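Local coordinates for protein GCN5-related N-acetyltransferase (Exiguobacterium sibiricum 255-15, PDB 3GY9) that binds coenzyme A and probably transfers acyl groups from it, as a member of the GCN5-related N-acetyltransferase family, at residues L31-R34 against M35-R39. Numbering follows the deposited sequence. Where two conformers were deposited one is given.
Sequences LVER and MLRNR. With SO4 (sulfate ion), chain F; SO4 (sulfate ion), chain D; SO4 (sulfate ion), chain E.
L31 O accepts the backbone N-H of M35 at 3.2 Å, an i to i+4 bond of the short helix 31-37. At the helix start, L31 N makes a weak hydrogen bond to O2 of sulfate D. V32 O accepts L36 N in the next i to i+4 bond. V32 CG1, anti to the backbone N, lies beside L36 CD1 at 3.8 Å. V32 and L36 run alongside each other, and both pack on L21 of helix 18-26. E33 and R37 pair on a more exposed face. The E33 carboxylate stacks on the R37 guanidinium, the planes 25° apart, with E33 CD over the centre of the group. E33 OE2 sits above that face, 2.8 Å from R37 NH2, so the salt bridge is one of charge, with no N-H aimed at the oxygen. R34 bends at chi3 (-92°) and brings one face of its guanidinium near L31 CA, which sits toward the rim. R34 NH1 bonds O2 of sulfate E at 3.0 Å and, weakly, O1 of sulfate F; R34 NH2 bonds O4 of sulfate D weakly. In one of its two conformers, N38 ND2 donates to O2 of sulfate F at 2.7 Å, a less certain bond. There R34 and N38 share that anion. All three sulfates are probably from the crystallisation liquor. The helix's polar side, with R80, H81 and Q30 N, offers a positive, N-H-rich surface consistent with anion binding.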
loop_
_atom_site.group_PDB
_atom_site.type_symbol
_atom_site.label_atom_id
_atom_site.label_comp_id
_atom_site.label_asym_id
_atom_site.label_seq_id
_atom_site.Cartn_x
_atom_site.Cartn_y
_atom_site.Cartn_z
ATOM N N LEU A 31 -5.864 -10.004 -0.904
ATOM C CA LEU A 31 -5.175 -8.886 -1.568
ATOM C C LEU A 31 -3.741 -9.162 -2.018
ATOM O O LEU A 31 -3.307 -8.571 -3.012
ATOM C CB LEU A 31 -5.249 -7.604 -0.747
ATOM C CG LEU A 31 -4.259 -7.434 0.405
ATOM C CD1 LEU A 31 -4.537 -6.087 1.054
ATOM C CD2 LEU A 31 -4.399 -8.493 1.431
ATOM N N VAL A 32 -2.996 -10.025 -1.323
ATOM C CA VAL A 32 -1.640 -10.351 -1.765
ATOM C C VAL A 32 -1.711 -11.324 -2.947
ATOM O O VAL A 32 -1.013 -11.150 -3.958
ATOM C CB VAL A 32 -0.778 -10.954 -0.634
ATOM C CG1 VAL A 32 0.620 -11.280 -1.139
ATOM C CG2 VAL A 32 -0.705 -9.996 0.538
ATOM N N GLU A 33 -2.580 -12.321 -2.831
ATOM C CA GLU A 33 -2.806 -13.256 -3.926
ATOM C C GLU A 33 -3.237 -12.530 -5.199
ATOM O O GLU A 33 -2.737 -12.829 -6.283
ATOM C CB GLU A 33 -3.887 -14.245 -3.528
ATOM C CG GLU A 33 -4.047 -15.401 -4.467
ATOM C CD GLU A 33 -4.709 -16.578 -3.777
ATOM O OE1 GLU A 33 -5.841 -16.396 -3.283
ATOM O OE2 GLU A 33 -4.086 -17.665 -3.697
ATOM N N ARG A 34 -4.177 -11.588 -5.085
ATOM C CA ARG A 34 -4.668 -10.855 -6.242
ATOM C C ARG A 34 -3.537 -10.070 -6.893
ATOM O O ARG A 34 -3.365 -10.093 -8.122
ATOM C CB ARG A 34 -5.796 -9.902 -5.832
ATOM C CG ARG A 34 -7.116 -10.573 -5.561
ATOM C CD ARG A 34 -8.288 -9.569 -5.604
ATOM N NE ARG A 34 -8.626 -8.968 -4.311
ATOM C CZ ARG A 34 -8.080 -7.871 -3.771
ATOM N NH1 ARG A 34 -7.104 -7.187 -4.375
ATOM N NH2 ARG A 34 -8.511 -7.451 -2.588
HETATM N N MSE A 35 -2.754 -9.384 -6.072
HETATM C CA MSE A 35 -1.643 -8.571 -6.557
HETATM C C MSE A 35 -0.690 -9.434 -7.382
HETATM O O MSE A 35 -0.280 -9.071 -8.488
HETATM C CB MSE A 35 -0.892 -7.947 -5.370
HETATM C CG MSE A 35 0.084 -6.848 -5.744
HETATM SE SE MSE A 35 1.884 -7.493 -5.999
HETATM C CE MSE A 35 2.371 -7.622 -4.155
ATOM N N LEU A 36 -0.319 -10.572 -6.827
ATOM C CA LEU A 36 0.718 -11.379 -7.478
ATOM C C LEU A 36 0.193 -12.152 -8.654
ATOM O O LEU A 36 0.870 -12.236 -9.728
ATOM C CB LEU A 36 1.353 -12.319 -6.472
ATOM C CG LEU A 36 2.139 -11.578 -5.385
ATOM C CD1 LEU A 36 2.479 -12.534 -4.249
ATOM C CD2 LEU A 36 3.419 -10.944 -5.896
ATOM N N ARG A 37 -1.034 -12.668 -8.543
ATOM C CA ARG A 37 -1.637 -13.368 -9.683
ATOM C C ARG A 37 -1.861 -12.448 -10.874
ATOM O O ARG A 37 -1.665 -12.878 -11.989
ATOM C CB ARG A 37 -2.932 -14.069 -9.297
ATOM C CG ARG A 37 -2.713 -15.256 -8.373
ATOM C CD ARG A 37 -4.044 -15.914 -8.001
ATOM N NE ARG A 37 -3.803 -17.149 -7.258
ATOM C CZ ARG A 37 -4.755 -17.924 -6.743
ATOM N NH1 ARG A 37 -6.026 -17.599 -6.869
ATOM N NH2 ARG A 37 -4.413 -19.022 -6.081
ATOM N N ASN A 38 -2.214 -11.188 -10.629
ATOM C CA ASN A 38 -2.568 -10.251 -11.700
ATOM C C ASN A 38 -1.386 -9.379 -12.159
ATOM O O ASN A 38 -1.582 -8.430 -12.915
ATOM C CB ASN A 38 -3.745 -9.376 -11.249
ATOM C CG ASN A 38 -5.017 -10.185 -11.033
ATOM O OD1 ASN A 38 -5.231 -11.190 -11.709
ATOM N ND2 ASN A 38 -5.857 -9.759 -10.094
ATOM N N ARG A 39 -0.165 -9.725 -11.737
ATOM C CA ARG A 39 0.987 -8.869 -12.006
ATOM C C ARG A 39 1.390 -8.690 -13.469
ATOM O O ARG A 39 2.141 -7.753 -13.776
ATOM C CB ARG A 39 2.195 -9.285 -11.160
ATOM C CG ARG A 39 2.857 -10.544 -11.625
ATOM C CD ARG A 39 3.859 -10.985 -10.563
ATOM N NE ARG A 39 4.718 -12.068 -11.016
ATOM C CZ ARG A 39 4.351 -13.349 -11.060
ATOM N NH1 ARG A 39 3.140 -13.732 -10.693
ATOM N NH2 ARG A 39 5.222 -14.263 -11.470
HETATM S S SO4 F . -7.101 -7.058 -8.623
HETATM O O1 SO4 F . -7.404 -6.955 -7.195
HETATM O O2 SO4 F . -5.696 -7.439 -8.753
HETATM O O3 SO4 F . -7.432 -5.780 -9.273
HETATM O O4 SO4 F . -7.909 -8.112 -9.219
HETATM S S SO4 D . -9.182 -9.017 0.432
HETATM O O1 SO4 D . -10.028 -10.063 1.008
HETATM O O2 SO4 D . -7.916 -8.917 1.153
HETATM O O3 SO4 D . -9.884 -7.735 0.475
HETATM O O4 SO4 D . -8.920 -9.376 -0.958
HETATM S S SO4 E . -6.909 -3.131 -3.001
HETATM O O1 SO4 E . -5.948 -3.565 -1.983
HETATM O O2 SO4 E . -7.225 -4.221 -3.916
HETATM O O3 SO4 E . -6.372 -2.000 -3.741
HETATM O O4 SO4 E . -8.144 -2.674 -2.350
#